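PDB 1QE0: histidine--tRNA ligase from Staphylococcus aureus, which catalyses the ATP-dependent attachment of L-histidine to tRNA(His), releasing AMP and diphosphate, and works as a homodimer of the class II synthetase family. Local coordinates for residues A[44-49]-A[74-79]; A[107-112]-A[121-126]; A[286-291]-A[302-307]. One frame throughout, in Å; residues are numbered along the deposited sequence.

Contact 1: residues A[44-49]-A[74-79]; sequences ESTDLF and SITLRP
E44 and T76 are joined through both of their backbone polar groups, as the hydrogen-bonded pair of a short antiparallel bridge. E44 N gives its hydrogen to T76 O at 2.9 Å, and T76 N returns one to E44 O at 2.7 Å. Next along, S45 and I75 form a non-hydrogen-bonded pair from which the two side chains diverge. T46 N then bonds S74 O at 3.1 Å, straight at the hydrogen (171°). Here the strand gives way to a weakly bonded helical turn, and S45 suits the junction: as N-cap its OG accepts weakly from D47 N.

The hydroxyl of T46 lies beside its own backbone N (chi1 -60°), which brings OG1 within 2.8 Å of S74 OG in a hydrogen bond that either could donate. Short hydroxyl side chains suit T46 and S74, which meet here without a long linker. T76 OG1 lies close by; it donates to I75 O and bonds T66 on strand 65-67.

Outward, the contact turns apolar. The F49 ring rests with one face on P79, whose CD lies 3.6 Å from the ring centroid in a CH-pi contact, while L48 CD2 approaches the opposite face. R78 CB meets F49 CZ obliquely at 3.5 Å, and the T76 methyl CG2 reaches CD2 of the same ring. The polar ends lead elsewhere: E44 forms a salt bridge with R87, and R78 NH2 bonds P109 O.

Strand 43-45 is an outer strand of a three-stranded antiparallel sheet, with 75-77 in the middle, and I2 of the second subunit packs on S45 and L48. Backbone bonds and hydroxyls thus hold its end to strand 75-77, whereas aromatic-proline packing ties the following turn to the chain leaving that strand.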
loop_
_atom_site.group_PDB
_atom_site.type_symbol
_atom_site.label_atom_id
_atom_site.label_comp_id
_atom_site.label_asym_id
_atom_site.label_seq_id
_atom_site.Cartn_x
_atom_site.Cartn_y
_atom_site.Cartn_z
ATOM N N GLU A 44 10.453 -10.054 12.289
ATOM C CA GLU A 44 9.860 -10.468 13.535
ATOM C C GLU A 44 10.885 -11.352 14.233
ATOM O O GLU A 44 11.925 -11.698 13.644
ATOM C CB GLU A 44 8.613 -11.295 13.246
ATOM C CG GLU A 44 7.483 -10.527 12.659
ATOM C CD GLU A 44 6.767 -9.677 13.673
ATOM O OE1 GLU A 44 6.981 -9.827 14.909
ATOM O OE2 GLU A 44 5.957 -8.862 13.217
ATOM N N SER A 45 10.604 -11.686 15.491
ATOM C CA SER A 45 11.486 -12.556 16.225
ATOM C C SER A 45 11.451 -13.868 15.472
ATOM O O SER A 45 10.381 -14.362 15.124
ATOM C CB SER A 45 10.976 -12.772 17.641
ATOM O OG SER A 45 11.569 -13.946 18.184
ATOM N N THR A 46 12.617 -14.430 15.220
ATOM C CA THR A 46 12.696 -15.685 14.518
ATOM C C THR A 46 11.733 -16.668 15.150
ATOM O O THR A 46 11.059 -17.422 14.460
ATOM C CB THR A 46 14.113 -16.262 14.595
ATOM O OG1 THR A 46 15.034 -15.330 14.007
ATOM C CG2 THR A 46 14.189 -17.586 13.849
ATOM N N ASP A 47 11.611 -16.592 16.465
ATOM C CA ASP A 47 10.737 -17.480 17.212
ATOM C C ASP A 47 9.247 -17.444 16.854
ATOM O O ASP A 47 8.492 -18.278 17.333
ATOM C CB ASP A 47 10.962 -17.274 18.718
ATOM C CG ASP A 47 12.347 -17.759 19.182
ATOM O OD1 ASP A 47 12.396 -18.525 20.167
ATOM O OD2 ASP A 47 13.384 -17.385 18.576
ATOM N N LEU A 48 8.822 -16.505 16.015
ATOM C CA LEU A 48 7.416 -16.442 15.623
ATOM C C LEU A 48 7.218 -17.384 14.452
ATOM O O LEU A 48 6.245 -18.142 14.375
ATOM C CB LEU A 48 7.033 -15.023 15.203
ATOM C CG LEU A 48 5.621 -14.745 14.694
ATOM C CD1 LEU A 48 4.603 -14.937 15.761
ATOM C CD2 LEU A 48 5.581 -13.346 14.238
ATOM N N PHE A 49 8.174 -17.332 13.539
ATOM C CA PHE A 49 8.146 -18.156 12.343
ATOM C C PHE A 49 8.733 -19.541 12.606
ATOM O O PHE A 49 8.670 -20.437 11.757
ATOM C CB PHE A 49 8.897 -17.429 11.233
ATOM C CG PHE A 49 8.386 -16.047 10.990
ATOM C CD1 PHE A 49 7.105 -15.848 10.465
ATOM C CD2 PHE A 49 9.149 -14.942 11.333
ATOM C CE1 PHE A 49 6.595 -14.564 10.286
ATOM C CE2 PHE A 49 8.642 -13.648 11.156
ATOM C CZ PHE A 49 7.361 -13.460 10.633
ATOM N N SER A 74 17.860 -13.247 17.605
ATOM C CA SER A 74 17.583 -13.732 16.284
ATOM C C SER A 74 16.298 -13.121 15.765
ATOM O O SER A 74 15.246 -13.192 16.424
ATOM C CB SER A 74 17.509 -15.239 16.255
ATOM O OG SER A 74 17.613 -15.684 14.913
ATOM N N ILE A 75 16.406 -12.454 14.614
ATOM C CA ILE A 75 15.252 -11.841 13.960
ATOM C C ILE A 75 15.096 -12.497 12.585
ATOM O O ILE A 75 16.013 -13.163 12.099
ATOM C CB ILE A 75 15.392 -10.297 13.783
ATOM C CG1 ILE A 75 16.592 -9.965 12.906
ATOM C CG2 ILE A 75 15.446 -9.601 15.133
ATOM C CD1 ILE A 75 16.985 -8.523 12.955
ATOM N N THR A 76 13.953 -12.283 11.945
ATOM C CA THR A 76 13.748 -12.882 10.661
ATOM C C THR A 76 12.850 -12.082 9.767
ATOM O O THR A 76 11.852 -11.514 10.203
ATOM C CB THR A 76 13.244 -14.289 10.843
ATOM O OG1 THR A 76 14.367 -15.099 11.196
ATOM C CG2 THR A 76 12.550 -14.824 9.602
ATOM N N LEU A 77 13.288 -11.921 8.534
ATOM C CA LEU A 77 12.494 -11.211 7.571
ATOM C C LEU A 77 11.277 -12.120 7.402
ATOM O O LEU A 77 11.430 -13.312 7.133
ATOM C CB LEU A 77 13.281 -11.053 6.264
ATOM C CG LEU A 77 14.061 -9.750 6.009
ATOM C CD1 LEU A 77 14.731 -9.249 7.240
ATOM C CD2 LEU A 77 15.075 -9.958 4.888
ATOM N N ARG A 78 10.090 -11.571 7.668
ATOM C CA ARG A 78 8.834 -12.294 7.560
ATOM C C ARG A 78 8.618 -12.940 6.183
ATOM O O ARG A 78 8.944 -12.354 5.154
ATOM C CB ARG A 78 7.675 -11.358 7.848
ATOM C CG ARG A 78 7.554 -10.335 6.821
ATOM C CD ARG A 78 6.456 -9.396 7.137
ATOM N NE ARG A 78 6.187 -8.527 6.006
ATOM C CZ ARG A 78 5.938 -7.223 6.101
ATOM N NH1 ARG A 78 5.928 -6.636 7.280
ATOM N NH2 ARG A 78 5.670 -6.499 5.025
ATOM N N PRO A 79 8.242 -14.223 6.176
ATOM C CA PRO A 79 7.995 -14.922 4.928
ATOM C C PRO A 79 6.524 -14.797 4.524
ATOM O O PRO A 79 6.178 -15.047 3.375
ATOM C CB PRO A 79 8.387 -16.359 5.285
ATOM C CG PRO A 79 8.031 -16.484 6.759
ATOM C CD PRO A 79 8.554 -15.174 7.269
#

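Contact 2: residues A[107-112]-A[121-126]; sequences NGPMFR and YRQFNQ
M110 and F124 face each other as a hydrogen-bonded pair in the antiparallel hairpin of strands 102-111 and 123-132, the strand-loop-strand arrangement of motif 2 in class II synthetases. Packing is most extensive on the face bearing M110, F124 and Q126. M110 CB lies over one face of the F124 ring, 3.7 Å from its centroid, and the pair is bonded from F124 N to M110 O at 3.0 Å. With a bend at chi2 (-61°) the M110 side chain crosses Q126 at about a right angle, its CG and CE against Q126 CG; flexible methionine suits this buried corner.

Toward the loop between the strands, R112 is exposed and its N bonds R122 O weakly, as Q126 N does G108 O at the far end. The extended R112 chain crosses F124, with F124 CZ over a guanidinium face and R112 NE at the ring edge, the planes 63° apart; R112 NE forms a weak hydrogen bond to P79 O.

P109, F111 and Q123 lie on the other face, where P41 and I42 of the second subunit pack. There the extended Q123 runs alongside F111, its OE1 accepting from I42 N of that subunit, while Q123 NE2 lies 3.5 Å from P109 CB.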
loop_
_atom_site.group_PDB
_atom_site.type_symbol
_atom_site.label_atom_id
_atom_site.label_comp_id
_atom_site.label_asym_id
_atom_site.label_seq_id
_atom_site.Cartn_x
_atom_site.Cartn_y
_atom_site.Cartn_z
ATOM N N ASN A 107 -0.762 -5.569 3.274
ATOM C CA ASN A 107 -0.241 -5.542 1.908
ATOM C C ASN A 107 1.213 -5.045 1.986
ATOM O O ASN A 107 1.444 -3.895 2.351
ATOM C CB ASN A 107 -1.085 -4.565 1.074
ATOM C CG ASN A 107 -0.700 -4.544 -0.408
ATOM O OD1 ASN A 107 0.375 -4.969 -0.812
ATOM N ND2 ASN A 107 -1.594 -4.035 -1.217
ATOM N N GLY A 108 2.185 -5.908 1.706
ATOM C CA GLY A 108 3.565 -5.472 1.757
ATOM C C GLY A 108 4.487 -6.572 1.307
ATOM O O GLY A 108 4.038 -7.661 0.981
ATOM N N PRO A 109 5.787 -6.320 1.233
ATOM C CA PRO A 109 6.742 -7.341 0.809
ATOM C C PRO A 109 6.989 -8.423 1.832
ATOM O O PRO A 109 7.167 -8.130 3.021
ATOM C CB PRO A 109 8.016 -6.534 0.589
ATOM C CG PRO A 109 7.869 -5.432 1.567
ATOM C CD PRO A 109 6.447 -5.015 1.321
ATOM N N MET A 110 7.126 -9.649 1.331
ATOM C CA MET A 110 7.388 -10.837 2.132
ATOM C C MET A 110 8.755 -11.338 1.650
ATOM O O MET A 110 9.159 -11.000 0.530
ATOM C CB MET A 110 6.313 -11.894 1.871
ATOM C CG MET A 110 4.937 -11.442 2.220
ATOM S SD MET A 110 4.811 -11.037 3.954
ATOM C CE MET A 110 3.541 -9.792 3.932
ATOM N N PHE A 111 9.447 -12.163 2.441
ATOM C CA PHE A 111 10.772 -12.658 2.063
ATOM C C PHE A 111 11.025 -14.152 2.227
ATOM O O PHE A 111 11.294 -14.626 3.332
ATOM C CB PHE A 111 11.824 -11.910 2.873
ATOM C CG PHE A 111 11.701 -10.433 2.781
ATOM C CD1 PHE A 111 12.510 -9.715 1.898
ATOM C CD2 PHE A 111 10.723 -9.753 3.519
ATOM C CE1 PHE A 111 12.342 -8.351 1.755
ATOM C CE2 PHE A 111 10.545 -8.387 3.386
ATOM C CZ PHE A 111 11.348 -7.688 2.504
ATOM N N ARG A 112 10.982 -14.904 1.141
ATOM C CA ARG A 112 11.255 -16.331 1.232
ATOM C C ARG A 112 12.492 -16.514 0.379
ATOM O O ARG A 112 12.548 -16.023 -0.742
ATOM C CB ARG A 112 10.062 -17.149 0.742
ATOM C CG ARG A 112 8.807 -16.909 1.607
ATOM C CD ARG A 112 7.542 -17.604 1.106
ATOM N NE ARG A 112 6.363 -17.135 1.840
ATOM C CZ ARG A 112 5.107 -17.155 1.384
ATOM N NH1 ARG A 112 4.824 -17.641 0.178
ATOM N NH2 ARG A 112 4.135 -16.605 2.103
ATOM N N TYR A 121 10.807 -14.460 -6.886
ATOM C CA TYR A 121 11.635 -13.400 -6.267
ATOM C C TYR A 121 11.750 -13.638 -4.790
ATOM O O TYR A 121 10.790 -14.039 -4.146
ATOM C CB TYR A 121 10.990 -12.054 -6.507
ATOM C CG TYR A 121 11.060 -11.639 -7.948
ATOM C CD1 TYR A 121 9.901 -11.359 -8.665
ATOM C CD2 TYR A 121 12.295 -11.513 -8.597
ATOM C CE1 TYR A 121 9.969 -10.954 -9.998
ATOM C CE2 TYR A 121 12.376 -11.117 -9.916
ATOM C CZ TYR A 121 11.208 -10.832 -10.622
ATOM O OH TYR A 121 11.267 -10.397 -11.940
ATOM N N ARG A 122 12.942 -13.461 -4.259
ATOM C CA ARG A 122 13.136 -13.637 -2.842
ATOM C C ARG A 122 12.288 -12.633 -2.085
ATOM O O ARG A 122 11.941 -12.851 -0.924
ATOM C CB ARG A 122 14.604 -13.494 -2.502
ATOM C CG ARG A 122 15.335 -14.789 -2.664
ATOM C CD ARG A 122 15.967 -14.899 -3.996
ATOM N NE ARG A 122 17.392 -15.171 -3.825
ATOM C CZ ARG A 122 18.104 -15.959 -4.623
ATOM N NH1 ARG A 122 17.527 -16.552 -5.663
ATOM N NH2 ARG A 122 19.393 -16.162 -4.379
ATOM N N GLN A 123 12.005 -11.511 -2.743
ATOM C CA GLN A 123 11.148 -10.464 -2.190
ATOM C C GLN A 123 9.890 -10.398 -3.031
ATOM O O GLN A 123 9.938 -10.090 -4.221
ATOM C CB GLN A 123 11.802 -9.087 -2.212
ATOM C CG GLN A 123 10.814 -8.067 -1.755
ATOM C CD GLN A 123 11.396 -6.734 -1.443
ATOM O OE1 GLN A 123 12.517 -6.625 -0.968
ATOM N NE2 GLN A 123 10.606 -5.699 -1.639
ATOM N N PHE A 124 8.759 -10.692 -2.432
ATOM C CA PHE A 124 7.525 -10.646 -3.180
ATOM C C PHE A 124 6.519 -9.845 -2.369
ATOM O O PHE A 124 6.715 -9.648 -1.180
ATOM C CB PHE A 124 7.044 -12.063 -3.494
ATOM C CG PHE A 124 6.982 -12.966 -2.301
ATOM C CD1 PHE A 124 8.143 -13.418 -1.701
ATOM C CD2 PHE A 124 5.754 -13.374 -1.781
ATOM C CE1 PHE A 124 8.092 -14.262 -0.595
ATOM C CE2 PHE A 124 5.686 -14.218 -0.680
ATOM C CZ PHE A 124 6.867 -14.659 -0.086
ATOM N N ASN A 125 5.472 -9.345 -3.010
ATOM C CA ASN A 125 4.484 -8.548 -2.306
ATOM C C ASN A 125 3.131 -9.195 -2.148
ATOM O O ASN A 125 2.312 -9.118 -3.065
ATOM C CB ASN A 125 4.285 -7.213 -3.028
ATOM C CG ASN A 125 5.133 -6.087 -2.459
ATOM O OD1 ASN A 125 6.319 -6.246 -2.156
ATOM N ND2 ASN A 125 4.524 -4.930 -2.337
ATOM N N GLN A 126 2.853 -9.747 -0.971
ATOM C CA GLN A 126 1.553 -10.367 -0.738
ATOM C C GLN A 126 0.578 -9.465 0.021
ATOM O O GLN A 126 0.969 -8.624 0.851
ATOM C CB GLN A 126 1.680 -11.755 -0.066
ATOM C CG GLN A 126 1.785 -11.775 1.459
ATOM C CD GLN A 126 1.670 -13.189 2.075
ATOM O OE1 GLN A 126 1.477 -13.334 3.297
ATOM N NE2 GLN A 126 1.783 -14.228 1.235
#

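Contact 3: residues A[286-291]-A[302-307]; sequences GGRYNG and TGIGFA
Y289 lays one face of its ring over the backbone of G303, whose CA sits 4.0 Å from the ring centroid in a CH-pi contact. With CG between the backbone N and carbonyl carbon (chi1 48°), the ring folds back across the neighbouring strand, and glycine suits the spot because it has no CB to hold the phenol off. The Y289 hydroxyl bonds E130. Y289 and G303 also form a hydrogen-bonded pair, in which G303 N meets Y289 O at 3.2 Å.

A second such pair joins two glycines: G287 N bonds G305 O at 2.9 Å, and G305 N returns a bond to G287 O. Beside it, G286 has no side chain, which lets its CA approach F306 CA to 3.9 Å. On the sheet face that carries R288, I304 and F306, R288 bends at chi3 (69°) and turns a guanidinium face toward I304 CB and the G303 backbone. Its NH1 forms a salt bridge with D140, which probably compensates the charge in this buried setting.

I304 and F306 touch V143 and M146 of helix 137-153. Strand 302-309, the strand of class II motif 3, runs between strands 280-290 and 123-132 in the large catalytic sheet.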
loop_
_atom_site.group_PDB
_atom_site.type_symbol
_atom_site.label_atom_id
_atom_site.label_comp_id
_atom_site.label_asym_id
_atom_site.label_seq_id
_atom_site.Cartn_x
_atom_site.Cartn_y
_atom_site.Cartn_z
ATOM N N GLY A 286 -6.857 -19.651 0.721
ATOM C CA GLY A 286 -7.035 -19.445 2.147
ATOM C C GLY A 286 -8.057 -20.367 2.780
ATOM O O GLY A 286 -8.412 -21.380 2.199
ATOM N N GLY A 287 -8.524 -20.018 3.981
ATOM C CA GLY A 287 -9.499 -20.836 4.714
ATOM C C GLY A 287 -9.559 -20.558 6.220
ATOM O O GLY A 287 -8.822 -19.685 6.701
ATOM N N ARG A 288 -10.412 -21.275 6.965
ATOM C CA ARG A 288 -10.547 -21.081 8.431
ATOM C C ARG A 288 -9.471 -21.824 9.187
ATOM O O ARG A 288 -8.858 -22.757 8.668
ATOM C CB ARG A 288 -11.871 -21.615 8.989
ATOM C CG ARG A 288 -13.130 -20.952 8.500
ATOM C CD ARG A 288 -14.272 -21.093 9.504
ATOM N NE ARG A 288 -13.990 -20.299 10.687
ATOM C CZ ARG A 288 -14.392 -19.047 10.879
ATOM N NH1 ARG A 288 -15.137 -18.418 9.994
ATOM N NH2 ARG A 288 -13.880 -18.364 11.875
ATOM N N TYR A 289 -9.328 -21.489 10.458
ATOM C CA TYR A 289 -8.359 -22.150 11.294
ATOM C C TYR A 289 -8.780 -22.109 12.765
ATOM O O TYR A 289 -9.540 -21.229 13.170
ATOM C CB TYR A 289 -6.976 -21.510 11.106
ATOM C CG TYR A 289 -6.933 -19.988 11.174
ATOM C CD1 TYR A 289 -6.804 -19.316 12.386
ATOM C CD2 TYR A 289 -7.030 -19.220 10.018
ATOM C CE1 TYR A 289 -6.779 -17.923 12.437
ATOM C CE2 TYR A 289 -7.004 -17.835 10.061
ATOM C CZ TYR A 289 -6.881 -17.196 11.266
ATOM O OH TYR A 289 -6.874 -15.823 11.293
ATOM N N ASN A 290 -8.472 -23.166 13.512
ATOM C CA ASN A 290 -8.705 -23.145 14.954
ATOM C C ASN A 290 -7.552 -23.879 15.605
ATOM O O ASN A 290 -7.502 -25.092 15.610
ATOM C CB ASN A 290 -10.044 -23.723 15.417
ATOM C CG ASN A 290 -10.316 -23.422 16.922
ATOM O OD1 ASN A 290 -11.296 -22.753 17.274
ATOM N ND2 ASN A 290 -9.415 -23.880 17.802
ATOM N N GLY A 291 -6.623 -23.108 16.152
ATOM C CA GLY A 291 -5.446 -23.668 16.778
ATOM C C GLY A 291 -4.209 -22.841 16.461
ATOM O O GLY A 291 -3.184 -23.001 17.112
ATOM N N THR A 302 -11.165 -18.408 16.719
ATOM C CA THR A 302 -11.367 -19.034 15.418
ATOM C C THR A 302 -11.052 -17.932 14.418
ATOM O O THR A 302 -11.036 -16.761 14.783
ATOM C CB THR A 302 -12.840 -19.502 15.222
ATOM O OG1 THR A 302 -13.734 -18.748 16.065
ATOM C CG2 THR A 302 -12.968 -20.951 15.549
ATOM N N GLY A 303 -10.814 -18.288 13.165
ATOM C CA GLY A 303 -10.505 -17.269 12.179
ATOM C C GLY A 303 -10.389 -17.800 10.764
ATOM O O GLY A 303 -10.194 -19.004 10.556
ATOM N N ILE A 304 -10.507 -16.896 9.796
ATOM C CA ILE A 304 -10.421 -17.229 8.384
ATOM C C ILE A 304 -9.670 -16.100 7.721
ATOM O O ILE A 304 -9.779 -14.939 8.124
ATOM C CB ILE A 304 -11.850 -17.331 7.722
ATOM C CG1 ILE A 304 -11.763 -17.755 6.249
ATOM C CG2 ILE A 304 -12.593 -16.025 7.854
ATOM C CD1 ILE A 304 -13.080 -17.820 5.572
ATOM N N GLY A 305 -8.930 -16.442 6.682
ATOM C CA GLY A 305 -8.203 -15.433 5.946
ATOM C C GLY A 305 -7.738 -16.013 4.636
ATOM O O GLY A 305 -8.008 -17.186 4.350
ATOM N N PHE A 306 -7.043 -15.202 3.862
ATOM C CA PHE A 306 -6.512 -15.625 2.597
ATOM C C PHE A 306 -5.344 -14.707 2.325
ATOM O O PHE A 306 -5.116 -13.775 3.104
ATOM C CB PHE A 306 -7.565 -15.539 1.481
ATOM C CG PHE A 306 -8.100 -14.145 1.197
ATOM C CD1 PHE A 306 -7.423 -13.280 0.371
ATOM C CD2 PHE A 306 -9.331 -13.759 1.656
ATOM C CE1 PHE A 306 -7.968 -12.062 0.007
ATOM C CE2 PHE A 306 -9.887 -12.544 1.299
ATOM C CZ PHE A 306 -9.216 -11.705 0.481
ATOM N N ALA A 307 -4.571 -14.999 1.278
ATOM C CA ALA A 307 -3.421 -14.186 0.882
ATOM C C ALA A 307 -3.438 -14.218 -0.607
ATOM O O ALA A 307 -3.843 -15.200 -1.188
ATOM C CB ALA A 307 -2.149 -14.754 1.384
#

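Contact 3 is the buried one, and no other chain touches it; contacts 1 and 2 are only partly buried and both meet the second subunit. Contacts 2 and 3 belong to one large sheet, in which strand 123-132 of contact 2 neighbours strand 302-309 of contact 3, and Q126 lightly packs on A307. Contact 1 lies in a separate three-stranded sheet, yet it joins contact 2 directly: R78 O probably accepts from F111 N. The centres of contacts 1 and 3 are about 21 Å apart. The chemistry follows: hydroxyls at a strand-to-helix junction in contact 1, an exposed arginine at the turn end of contact 2, and glycine-rich backbone pairing in contact 3.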